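Local coordinates for protein peptidoglycan-N-acetylglucosamine deacetylase BC_1960 (Bacillus cereus, PDB 5O6Y) that catalyses the zinc-dependent deacetylation of N-acetylglucosamine residues in peptidoglycan and also acts on soluble chitin and N-acetylchitooligomers, at residues A[10-15]-A[126-131]; A[27-32]-A[53-58]; A[116-121]-A[136-141]. All coordinates share one frame; numbering follows the deposited sequence.

Contact 1: residues A[10-15]-A[126-131]. With NA (sodium ion), chain O; NA (sodium ion), chain P.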
loop_
_atom_site.group_PDB
_atom_site.type_symbol
_atom_site.label_atom_id
_atom_site.label_comp_id
_atom_site.label_asym_id
_atom_site.label_seq_id
_atom_site.Cartn_x
_atom_site.Cartn_y
_atom_site.Cartn_z
ATOM N N TYR A 10 -8.717 -17.458 -1.177
ATOM C CA TYR A 10 -7.436 -17.024 -1.716
ATOM C C TYR A 10 -6.696 -16.205 -0.668
ATOM O O TYR A 10 -7.215 -15.926 0.419
ATOM C CB TYR A 10 -7.627 -16.211 -3.002
ATOM C CG TYR A 10 -8.466 -16.909 -4.045
ATOM C CD1 TYR A 10 -7.933 -17.926 -4.825
ATOM C CD2 TYR A 10 -9.791 -16.549 -4.254
ATOM C CE1 TYR A 10 -8.696 -18.568 -5.779
ATOM C CE2 TYR A 10 -10.563 -17.184 -5.207
ATOM C CZ TYR A 10 -10.010 -18.194 -5.967
ATOM O OH TYR A 10 -10.772 -18.831 -6.919
ATOM N N ALA A 11 -5.466 -15.821 -1.003
ATOM C CA ALA A 11 -4.684 -14.886 -0.195
ATOM C C ALA A 11 -5.143 -13.481 -0.560
ATOM O O ALA A 11 -4.645 -12.861 -1.501
ATOM C CB ALA A 11 -3.191 -15.075 -0.432
ATOM N N TYR A 12 -6.106 -12.972 0.204
ATOM C CA TYR A 12 -6.832 -11.764 -0.166
ATOM C C TYR A 12 -7.533 -11.236 1.076
ATOM O O TYR A 12 -8.221 -11.997 1.764
ATOM C CB TYR A 12 -7.836 -12.081 -1.283
ATOM C CG TYR A 12 -8.633 -10.912 -1.817
ATOM C CD1 TYR A 12 -8.060 -9.991 -2.682
ATOM C CD2 TYR A 12 -9.974 -10.757 -1.490
ATOM C CE1 TYR A 12 -8.791 -8.931 -3.185
ATOM C CE2 TYR A 12 -10.713 -9.703 -1.989
ATOM C CZ TYR A 12 -10.118 -8.793 -2.835
ATOM O OH TYR A 12 -10.855 -7.743 -3.331
ATOM N N ALA A 13 -7.354 -9.950 1.372
ATOM C CA ALA A 13 -7.910 -9.393 2.597
ATOM C C ALA A 13 -8.085 -7.888 2.455
ATOM O O ALA A 13 -7.405 -7.234 1.661
ATOM C CB ALA A 13 -7.025 -9.712 3.807
ATOM N N PHE A 14 -9.012 -7.351 3.252
ATOM C CA PHE A 14 -9.253 -5.917 3.327
ATOM C C PHE A 14 -8.725 -5.276 4.601
ATOM O O PHE A 14 -8.449 -4.072 4.596
ATOM C CB PHE A 14 -10.757 -5.620 3.221
ATOM C CG PHE A 14 -11.361 -6.011 1.905
ATOM C CD1 PHE A 14 -11.831 -7.297 1.698
ATOM C CD2 PHE A 14 -11.458 -5.093 0.874
ATOM C CE1 PHE A 14 -12.385 -7.660 0.486
ATOM C CE2 PHE A 14 -12.012 -5.452 -0.339
ATOM C CZ PHE A 14 -12.476 -6.735 -0.534
ATOM N N SER A 15 -8.582 -6.038 5.683
ATOM C CA SER A 15 -8.137 -5.501 6.961
ATOM C C SER A 15 -7.456 -6.619 7.739
ATOM O O SER A 15 -7.415 -7.771 7.300
ATOM C CB SER A 15 -9.309 -4.892 7.738
ATOM O OG SER A 15 -10.395 -5.798 7.829
ATOM N N ASN A 126 -9.653 -15.378 -11.455
ATOM C CA ASN A 126 -8.536 -16.152 -11.985
ATOM C C ASN A 126 -7.210 -15.430 -11.780
ATOM O O ASN A 126 -6.182 -16.079 -11.557
ATOM C CB ASN A 126 -8.756 -16.464 -13.465
ATOM C CG ASN A 126 -8.799 -15.218 -14.325
ATOM N N GLN A 127 -7.212 -14.096 -11.853
ATOM C CA GLN A 127 -6.015 -13.336 -11.508
ATOM C C GLN A 127 -5.652 -13.529 -10.043
ATOM O O GLN A 127 -4.473 -13.677 -9.699
ATOM C CB GLN A 127 -6.225 -11.854 -11.813
ATOM C CG GLN A 127 -6.489 -11.544 -13.275
ATOM C CD GLN A 127 -6.823 -10.085 -13.508
ATOM O OE1 GLN A 127 -7.290 -9.392 -12.603
ATOM N NE2 GLN A 127 -6.583 -9.608 -14.723
ATOM N N LEU A 128 -6.657 -13.534 -9.166
ATOM C CA LEU A 128 -6.409 -13.766 -7.748
ATOM C C LEU A 128 -5.927 -15.190 -7.502
ATOM O O LEU A 128 -5.052 -15.419 -6.658
ATOM C CB LEU A 128 -7.679 -13.475 -6.949
ATOM C CG LEU A 128 -7.580 -13.476 -5.424
ATOM C CD1 LEU A 128 -6.489 -12.525 -4.966
ATOM C CD2 LEU A 128 -8.919 -13.095 -4.808
ATOM N N LYS A 129 -6.483 -16.156 -8.234
ATOM C CA LYS A 129 -6.065 -17.545 -8.080
ATOM C C LYS A 129 -4.612 -17.733 -8.495
ATOM O O LYS A 129 -3.865 -18.480 -7.852
ATOM C CB LYS A 129 -6.979 -18.454 -8.900
ATOM C CG LYS A 129 -6.770 -19.941 -8.671
ATOM C CD LYS A 129 -7.656 -20.754 -9.601
ATOM C CE LYS A 129 -9.108 -20.305 -9.505
ATOM N NZ LYS A 129 -9.960 -20.904 -10.570
ATOM N N TRP A 130 -4.192 -17.061 -9.569
ATOM C CA TRP A 130 -2.814 -17.188 -10.032
ATOM C C TRP A 130 -1.837 -16.632 -9.003
ATOM O O TRP A 130 -0.814 -17.257 -8.701
ATOM C CB TRP A 130 -2.646 -16.483 -11.379
ATOM C CG TRP A 130 -1.249 -16.539 -11.915
ATOM C CD1 TRP A 130 -0.697 -17.538 -12.665
ATOM C CD2 TRP A 130 -0.222 -15.555 -11.744
ATOM N NE1 TRP A 130 0.608 -17.237 -12.970
ATOM C CE2 TRP A 130 0.923 -16.024 -12.416
ATOM C CE3 TRP A 130 -0.162 -14.323 -11.087
ATOM C CZ2 TRP A 130 2.115 -15.304 -12.450
ATOM C CZ3 TRP A 130 1.022 -13.609 -11.123
ATOM C CH2 TRP A 130 2.144 -14.102 -11.800
ATOM N N ALA A 131 -2.137 -15.455 -8.448
ATOM C CA ALA A 131 -1.238 -14.855 -7.469
ATOM C C ALA A 131 -1.166 -15.678 -6.189
ATOM O O ALA A 131 -0.107 -15.737 -5.553
ATOM C CB ALA A 131 -1.677 -13.428 -7.159
HETATM NA NA NA O . -11.956 -7.208 6.235
HETATM NA NA NA P . -10.271 -6.358 10.415
HETATM O O HOH W 1 -10.594 -8.922 4.713
HETATM O O HOH W 2 -10.786 -3.574 10.931
#
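Tyr10 packs on Leu128 and Lys129, and Tyr12 on Leu128, in an apolar strand-to-helix contact, where strand 12-13 and the residue pair before it meet the flank of helix 125-133. The strand is an outermost member of a small parallel sheet with 137-139 and 115-116. The backbones stay apart, the nearest CA atoms, those of Tyr10 and Lys129, being 6.5 Å from each other, and side chains fill the interval.

Leu128 does most of the work. Its CG lies trans to the backbone N (chi1 -172°), which carries the forked end off the helix and in between the two tyrosines. The CD2 methyl sits over one face of the Tyr12 ring, 4.1 Å from the ring centroid and 28° off the normal, a CH-pi contact. The same methyl reaches Tyr10 CD2 at 3.6 Å, while the other branch, CD1, lies 3.8 Å from Tyr12 CD1. Farther out, Lys129 runs its aliphatic chain past the far part of the Tyr10 ring: Lys129 CB is 3.6 Å from Tyr10 CE1, and Lys129 CE is 3.4 Å from Tyr10 OH.

Both phenol hydroxyls find hydrogen bonds elsewhere, Tyr10 with Glu125 and Tyr12 with Gln140. On the helix side, Leu128 also touches Trp6 of helix 3-9 and Ile138 of the central strand. Past the strand, Ser15 OG bridges two sodium ions, 2.6 Å from each, and Gly16 O contributes to sodium binding as well.

The chemistry is thus divided: carbon meets carbon between the segments, and the hydroxyls bond to residues outside them. What joins strand and helix here is van der Waals packing centred on Leu128, with one CH-pi contact and no direct hydrogen bond.

Contact 2: residues A[27-32]-A[53-58]. With 5YA (4-naphthalen-1-yl-~{N}-oxidanyl-benzamide), chain H.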
loop_
_atom_site.group_PDB
_atom_site.type_symbol
_atom_site.label_atom_id
_atom_site.label_comp_id
_atom_site.label_asym_id
_atom_site.label_seq_id
_atom_site.Cartn_x
_atom_site.Cartn_y
_atom_site.Cartn_z
ATOM N N PHE A 27 0.716 3.429 1.074
ATOM C CA PHE A 27 0.884 4.551 0.157
ATOM C C PHE A 27 1.047 4.018 -1.258
ATOM O O PHE A 27 1.797 3.062 -1.479
ATOM C CB PHE A 27 2.088 5.414 0.556
ATOM C CG PHE A 27 1.966 6.025 1.928
ATOM C CD1 PHE A 27 1.365 7.259 2.102
ATOM C CD2 PHE A 27 2.447 5.360 3.044
ATOM C CE1 PHE A 27 1.250 7.820 3.362
ATOM C CE2 PHE A 27 2.332 5.915 4.307
ATOM C CZ PHE A 27 1.733 7.145 4.465
ATOM N N ASP A 28 0.354 4.639 -2.210
ATOM C CA ASP A 28 0.249 4.126 -3.568
ATOM C C ASP A 28 0.790 5.121 -4.586
ATOM O O ASP A 28 0.828 6.330 -4.341
ATOM C CB ASP A 28 -1.206 3.796 -3.913
ATOM C CG ASP A 28 -1.645 2.459 -3.359
ATOM O OD1 ASP A 28 -0.833 1.800 -2.683
ATOM O OD2 ASP A 28 -2.797 2.058 -3.604
ATOM N N ASP A 29 1.211 4.577 -5.730
ATOM C CA ASP A 29 1.558 5.234 -6.989
ATOM C C ASP A 29 2.995 5.738 -7.026
ATOM O O ASP A 29 3.439 6.192 -8.077
ATOM C CB ASP A 29 0.612 6.392 -7.354
ATOM C CG ASP A 29 -0.818 5.940 -7.521
ATOM O OD1 ASP A 29 -1.041 4.749 -7.809
ATOM O OD2 ASP A 29 -1.727 6.774 -7.358
ATOM N N GLY A 30 3.732 5.683 -5.918
ATOM C CA GLY A 30 5.096 6.129 -5.904
ATOM C C GLY A 30 6.023 5.152 -6.593
ATOM O O GLY A 30 5.597 4.130 -7.143
ATOM N N PRO A 31 7.322 5.463 -6.570
ATOM C CA PRO A 31 7.916 6.660 -5.968
ATOM C C PRO A 31 7.746 7.921 -6.810
ATOM O O PRO A 31 7.450 7.846 -8.002
ATOM C CB PRO A 31 9.389 6.283 -5.862
ATOM C CG PRO A 31 9.605 5.361 -7.016
ATOM C CD PRO A 31 8.354 4.549 -7.085
ATOM N N ASP A 32 7.932 9.073 -6.170
ATOM C CA ASP A 32 7.893 10.366 -6.833
ATOM C C ASP A 32 8.950 11.254 -6.191
ATOM O O ASP A 32 9.623 10.856 -5.237
ATOM C CB ASP A 32 6.497 10.995 -6.750
ATOM C CG ASP A 32 6.221 11.623 -5.402
ATOM O OD1 ASP A 32 6.099 12.863 -5.334
ATOM O OD2 ASP A 32 6.132 10.877 -4.406
ATOM N N PHE A 53 3.137 0.640 -1.989
ATOM C CA PHE A 53 2.834 -0.086 -3.218
ATOM C C PHE A 53 3.314 0.756 -4.393
ATOM O O PHE A 53 2.687 1.761 -4.745
ATOM C CB PHE A 53 1.343 -0.392 -3.321
ATOM C CG PHE A 53 0.893 -1.510 -2.429
ATOM C CD1 PHE A 53 0.233 -1.246 -1.240
ATOM C CD2 PHE A 53 1.142 -2.828 -2.775
ATOM C CE1 PHE A 53 -0.179 -2.276 -0.417
ATOM C CE2 PHE A 53 0.734 -3.863 -1.956
ATOM C CZ PHE A 53 0.071 -3.587 -0.774
ATOM N N LEU A 54 4.422 0.344 -4.999
ATOM C CA LEU A 54 5.130 1.154 -5.980
ATOM C C LEU A 54 4.776 0.718 -7.396
ATOM O O LEU A 54 4.751 -0.479 -7.698
ATOM C CB LEU A 54 6.641 1.054 -5.769
ATOM C CG LEU A 54 7.168 1.460 -4.393
ATOM C CD1 LEU A 54 8.675 1.282 -4.333
ATOM C CD2 LEU A 54 6.782 2.893 -4.068
ATOM N N LEU A 55 4.511 1.696 -8.259
ATOM C CA LEU A 55 4.354 1.422 -9.680
ATOM C C LEU A 55 5.701 1.079 -10.305
ATOM O O LEU A 55 6.725 1.690 -9.987
ATOM C CB LEU A 55 3.737 2.627 -10.390
ATOM C CG LEU A 55 2.230 2.827 -10.226
ATOM C CD1 LEU A 55 1.826 4.225 -10.650
ATOM C CD2 LEU A 55 1.483 1.789 -11.039
ATOM N N GLY A 56 5.694 0.094 -11.204
ATOM C CA GLY A 56 6.933 -0.308 -11.852
ATOM C C GLY A 56 7.511 0.774 -12.744
ATOM O O GLY A 56 8.729 0.964 -12.792
ATOM N N GLU A 57 6.648 1.499 -13.461
ATOM C CA GLU A 57 7.132 2.531 -14.372
ATOM C C GLU A 57 7.764 3.695 -13.617
ATOM O O GLU A 57 8.671 4.352 -14.145
ATOM C CB GLU A 57 5.989 3.028 -15.262
ATOM C CG GLU A 57 5.119 4.101 -14.626
ATOM C CD GLU A 57 3.938 4.489 -15.490
ATOM O OE1 GLU A 57 3.633 3.749 -16.447
ATOM O OE2 GLU A 57 3.313 5.536 -15.209
ATOM N N ASN A 58 7.312 3.961 -12.389
ATOM C CA ASN A 58 7.868 5.046 -11.589
ATOM C C ASN A 58 9.122 4.637 -10.834
ATOM O O ASN A 58 9.975 5.489 -10.563
ATOM C CB ASN A 58 6.820 5.562 -10.605
ATOM C CG ASN A 58 5.750 6.395 -11.283
ATOM O OD1 ASN A 58 5.781 6.587 -12.497
ATOM N ND2 ASN A 58 4.792 6.890 -10.503
HETATM C C1 5YA H . -12.256 6.192 -4.139
HETATM C C2 5YA H . -10.948 5.876 -4.520
HETATM C C3 5YA H . -10.635 4.630 -5.060
HETATM C C4 5YA H . -11.665 3.651 -5.212
HETATM C C5 5YA H . -13.000 3.973 -4.822
HETATM C C6 5YA H . -13.283 5.263 -4.281
HETATM C C7 5YA H . -11.396 2.359 -5.752
HETATM C C8 5YA H . -12.428 1.435 -5.889
HETATM O O1 5YA H . -4.568 2.496 -5.698
HETATM C C9 5YA H . -13.735 1.753 -5.507
HETATM C C10 5YA H . -14.034 3.004 -4.977
HETATM C C11 5YA H . -9.223 4.332 -5.444
HETATM C C12 5YA H . -8.480 3.500 -4.630
HETATM C C13 5YA H . -7.170 3.199 -4.943
HETATM N N1 5YA H . -4.475 4.021 -7.308
HETATM C C14 5YA H . -6.581 3.741 -6.068
HETATM C C15 5YA H . -7.315 4.586 -6.889
HETATM C C16 5YA H . -8.636 4.884 -6.576
HETATM C C17 5YA H . -5.124 3.374 -6.356
HETATM O O2 5YA H . -3.134 3.690 -7.571
#
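Asp28 and Phe53 pair as a parallel beta bridge, CA atoms 5.0 Å apart, in the beta-alpha-beta unit of strand 22-28, helix 37-45 and strand 51-54, at the C-terminal end of the strands, where the active site lies. The aspartate pair 28-29 matches the first conserved motif of NodB-type deacetylases: Asp28 is the predicted proton acceptor and Asp29 a zinc ligand.

Phe53 N donates to Phe27 O at 2.8 Å; the return bond from Asp29 N to Phe53 O is weak. Past the bridge, Leu55 N, at the N-cap position of helix 56-61, donates to Gly30 O (2.9 Å). From the first turn of that helix, Asn58 ND2 reaches back to Asp29 O at 2.9 Å, with C=O...N at 170°, and so ties down the backbone of the zinc ligand; a CG set beside the backbone N, opposite the carbonyl carbon (chi1 -74°), brings the amide there. The carboxylate of Asp28 runs beside Phe53, its plane 83° from the ring and its OD1 3.2 Å from Phe53 CB. The other oxygen, OD2, lies 2.8 Å from O1 of the bound hydroxamate.

Pro31, which follows a cis peptide bond, sets its CD 3.8 Å from Leu54 CD2.

Helix 63-71 covers Pro31 and Leu54 through Val66, helix 37-45 packs on Phe27, and strand 169-173 flanks both aspartates, with Thr175 just beyond it bonding Asp29 OD2.

Contact 3: residues A[116-121]-A[136-141]. With 5YA (4-naphthalen-1-yl-~{N}-oxidanyl-benzamide), chain H; PE3 (3,6,9,12,15,18,21,24,27,30,33,36,39-tridecaoxahentetracontane-1,41-diol), chain I.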
loop_
_atom_site.group_PDB
_atom_site.type_symbol
_atom_site.label_atom_id
_atom_site.label_comp_id
_atom_site.label_asym_id
_atom_site.label_seq_id
_atom_site.Cartn_x
_atom_site.Cartn_y
_atom_site.Cartn_z
ATOM N N ILE A 116 0.705 -7.583 -3.276
ATOM C CA ILE A 116 0.191 -6.936 -4.476
ATOM C C ILE A 116 -1.038 -6.128 -4.084
ATOM O O ILE A 116 -1.839 -6.570 -3.254
ATOM C CB ILE A 116 -0.165 -7.967 -5.570
ATOM C CG1 ILE A 116 1.089 -8.670 -6.089
ATOM C CG2 ILE A 116 -0.917 -7.314 -6.724
ATOM C CD1 ILE A 116 0.806 -9.637 -7.218
ATOM N N ARG A 117 -1.179 -4.939 -4.663
ATOM C CA ARG A 117 -2.418 -4.174 -4.563
ATOM C C ARG A 117 -2.861 -3.826 -5.977
ATOM O O ARG A 117 -2.106 -3.157 -6.713
ATOM C CB ARG A 117 -2.260 -2.911 -3.718
ATOM C CG ARG A 117 -3.527 -2.068 -3.679
ATOM C CD ARG A 117 -3.441 -0.952 -2.655
ATOM N NE ARG A 117 -3.570 -1.443 -1.287
ATOM C CZ ARG A 117 -3.363 -0.693 -0.209
ATOM N NH1 ARG A 117 -3.010 0.578 -0.346
ATOM N NH2 ARG A 117 -3.502 -1.214 1.003
ATOM N N PRO A 118 -4.045 -4.251 -6.405
ATOM C CA PRO A 118 -4.501 -3.927 -7.755
ATOM C C PRO A 118 -4.986 -2.492 -7.829
ATOM O O PRO A 118 -5.696 -2.019 -6.928
ATOM C CB PRO A 118 -5.649 -4.921 -7.984
ATOM C CG PRO A 118 -6.188 -5.170 -6.614
ATOM C CD PRO A 118 -5.012 -5.086 -5.672
ATOM N N PRO A 119 -4.605 -1.760 -8.874
ATOM C CA PRO A 119 -5.096 -0.386 -9.031
ATOM C C PRO A 119 -6.612 -0.351 -9.144
ATOM O O PRO A 119 -7.230 -1.236 -9.740
ATOM C CB PRO A 119 -4.419 0.092 -10.321
ATOM C CG PRO A 119 -3.956 -1.154 -11.011
ATOM C CD PRO A 119 -3.649 -2.133 -9.929
ATOM N N TYR A 120 -7.207 0.682 -8.548
ATOM C CA TYR A 120 -8.653 0.863 -8.431
ATOM C C TYR A 120 -9.333 -0.278 -7.683
ATOM O O TYR A 120 -10.567 -0.339 -7.648
ATOM C CB TYR A 120 -9.321 1.043 -9.802
ATOM C CG TYR A 120 -8.505 1.821 -10.809
ATOM C CD1 TYR A 120 -8.395 3.203 -10.729
ATOM C CD2 TYR A 120 -7.860 1.172 -11.856
ATOM C CE1 TYR A 120 -7.654 3.916 -11.655
ATOM C CE2 TYR A 120 -7.118 1.875 -12.786
ATOM C CZ TYR A 120 -7.018 3.247 -12.681
ATOM O OH TYR A 120 -6.280 3.949 -13.606
ATOM N N GLY A 121 -8.565 -1.186 -7.082
ATOM C CA GLY A 121 -9.135 -2.343 -6.422
ATOM C C GLY A 121 -9.753 -3.367 -7.344
ATOM O O GLY A 121 -10.418 -4.290 -6.864
ATOM N N PHE A 136 1.884 -14.965 -3.687
ATOM C CA PHE A 136 1.630 -13.547 -3.444
ATOM C C PHE A 136 0.559 -13.384 -2.370
ATOM O O PHE A 136 0.008 -14.368 -1.879
ATOM C CB PHE A 136 1.178 -12.836 -4.722
ATOM C CG PHE A 136 2.289 -12.523 -5.683
ATOM C CD1 PHE A 136 2.441 -13.259 -6.849
ATOM C CD2 PHE A 136 3.165 -11.480 -5.436
ATOM C CE1 PHE A 136 3.453 -12.966 -7.743
ATOM C CE2 PHE A 136 4.178 -11.182 -6.329
ATOM C CZ PHE A 136 4.321 -11.926 -7.485
ATOM N N MET A 137 0.300 -12.142 -1.979
ATOM C CA MET A 137 -0.865 -11.856 -1.156
ATOM C C MET A 137 -1.393 -10.487 -1.541
ATOM O O MET A 137 -0.651 -9.502 -1.519
ATOM C CB MET A 137 -0.550 -11.908 0.342
ATOM C CG MET A 137 -1.768 -11.578 1.197
ATOM S SD MET A 137 -1.645 -12.023 2.938
ATOM C CE MET A 137 -3.273 -11.538 3.503
ATOM N N ILE A 138 -2.664 -10.438 -1.904
ATOM C CA ILE A 138 -3.312 -9.191 -2.292
ATOM C C ILE A 138 -3.999 -8.582 -1.083
ATOM O O ILE A 138 -4.762 -9.250 -0.388
ATOM C CB ILE A 138 -4.318 -9.391 -3.448
ATOM C CG1 ILE A 138 -3.593 -9.624 -4.776
ATOM C CG2 ILE A 138 -5.227 -8.178 -3.577
ATOM C CD1 ILE A 138 -3.160 -11.048 -5.001
ATOM N N VAL A 139 -3.719 -7.307 -0.828
ATOM C CA VAL A 139 -4.315 -6.577 0.282
ATOM C C VAL A 139 -4.933 -5.303 -0.269
ATOM O O VAL A 139 -4.235 -4.482 -0.875
ATOM C CB VAL A 139 -3.288 -6.250 1.378
ATOM C CG1 VAL A 139 -3.886 -5.285 2.389
ATOM C CG2 VAL A 139 -2.826 -7.525 2.063
ATOM N N GLN A 140 -6.239 -5.141 -0.065
ATOM C CA GLN A 140 -6.921 -3.912 -0.448
ATOM C C GLN A 140 -6.815 -2.889 0.676
ATOM O O GLN A 140 -5.709 -2.564 1.119
ATOM C CB GLN A 140 -8.386 -4.193 -0.790
ATOM C CG GLN A 140 -8.595 -5.271 -1.845
ATOM C CD GLN A 140 -8.411 -4.763 -3.265
ATOM O OE1 GLN A 140 -7.737 -3.760 -3.501
ATOM N NE2 GLN A 140 -9.020 -5.456 -4.221
ATOM N N TRP A 141 -7.953 -2.384 1.149
ATOM C CA TRP A 141 -7.967 -1.392 2.217
ATOM C C TRP A 141 -9.367 -1.330 2.809
ATOM O O TRP A 141 -10.343 -1.756 2.188
ATOM C CB TRP A 141 -7.541 -0.011 1.708
ATOM C CG TRP A 141 -8.447 0.530 0.646
ATOM C CD1 TRP A 141 -9.541 1.327 0.827
ATOM C CD2 TRP A 141 -8.346 0.303 -0.765
ATOM N NE1 TRP A 141 -10.124 1.614 -0.384
ATOM C CE2 TRP A 141 -9.410 0.997 -1.377
ATOM C CE3 TRP A 141 -7.460 -0.417 -1.571
ATOM C CZ2 TRP A 141 -9.611 0.987 -2.754
ATOM C CZ3 TRP A 141 -7.659 -0.422 -2.940
ATOM C CH2 TRP A 141 -8.726 0.276 -3.517
HETATM C C1 5YA H . -12.256 6.192 -4.139
HETATM C C2 5YA H . -10.948 5.876 -4.520
HETATM C C3 5YA H . -10.635 4.630 -5.060
HETATM C C4 5YA H . -11.665 3.651 -5.212
HETATM C C5 5YA H . -13.000 3.973 -4.822
HETATM C C6 5YA H . -13.283 5.263 -4.281
HETATM C C7 5YA H . -11.396 2.359 -5.752
HETATM C C8 5YA H . -12.428 1.435 -5.889
HETATM O O1 5YA H . -4.568 2.496 -5.698
HETATM C C9 5YA H . -13.735 1.753 -5.507
HETATM C C10 5YA H . -14.034 3.004 -4.977
HETATM C C11 5YA H . -9.223 4.332 -5.444
HETATM C C12 5YA H . -8.480 3.500 -4.630
HETATM C C13 5YA H . -7.170 3.199 -4.943
HETATM N N1 5YA H . -4.475 4.021 -7.308
HETATM C C14 5YA H . -6.581 3.741 -6.068
HETATM C C15 5YA H . -7.315 4.586 -6.889
HETATM C C16 5YA H . -8.636 4.884 -6.576
HETATM C C17 5YA H . -5.124 3.374 -6.356
HETATM O O2 5YA H . -3.134 3.690 -7.571
HETATM O O25 PE3 I . -13.087 -0.489 -0.947
HETATM C C24 PE3 I . -12.048 -1.339 -0.546
HETATM C C23 PE3 I . -11.805 -2.360 -1.655
HETATM O O22 PE3 I . -12.255 -1.816 -2.862
#
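Ile116 and Ile138 form a parallel beta bridge with CA atoms 4.7 Å apart, held by Ile116 N to Met137 O (2.9 Å) and Val139 N to Ile116 O (3.2 Å).

At the start of the pairing, the CD1 methyl of Ile116 rests over one face of the Phe136 ring, 3.6 Å from its centroid, in a CH-pi contact. Further along, Arg117 crosses to the other strand: a bend at chi3 (-74°) turns the guanidinium so that NE meets Val139 O at 3.1 Å, almost straight at 176° and in the guanidinium plane. NH2 makes a weak bond to Gln140 O, and NH1 bonds Thr26. CE3 of Trp141 sits over one guanidinium face, 4.0 Å from Arg117 NE, yet the planes are 70° apart, so the two groups are not stacked. Gln140 NE2 bonds both Gly121 O (3.2 Å) and, outside the segments, Tyr12 OH. Gly121 has positive phi and lies against the rim of the Trp141 indole.

That indole borders the hydroxamate inhibitor, with Trp141 CZ2 3.3 Å from ligand C12, while Tyr120 borders it from the other segment.

The Arg-Pro-Pro-Tyr-Gly run at 117-121 is the third conserved motif of polysaccharide deacetylases, which lines the active-site groove; here its arginine is bonded to the strand end that leads into Trp141.

How the contacts relate
Contacts 1 and 3 share one small sheet and lie side by side, centres 8 Å apart: Ala13 O and Gln140 N (3.0 Å) probably bond between neighbouring strands, and Ala131 CB packs on Ile138 CD1 (3.5 Å). Contacts 2 and 3 touch at the catalytic site, where Arg117 NH1 makes a long, weak salt bridge to Asp28 OD1 (3.4 Å) and Phe53 CE2 packs on Arg117 N (3.5 Å). Both also touch the inhibitor, contact 2 around its hydroxamate and contact 3 along its aromatic rings. Contact 1 is remoter, its centre 21 Å from that of contact 2, and is linked to the pocket through strand 137-139 and the residues Gln140 and Trp141 that follow it.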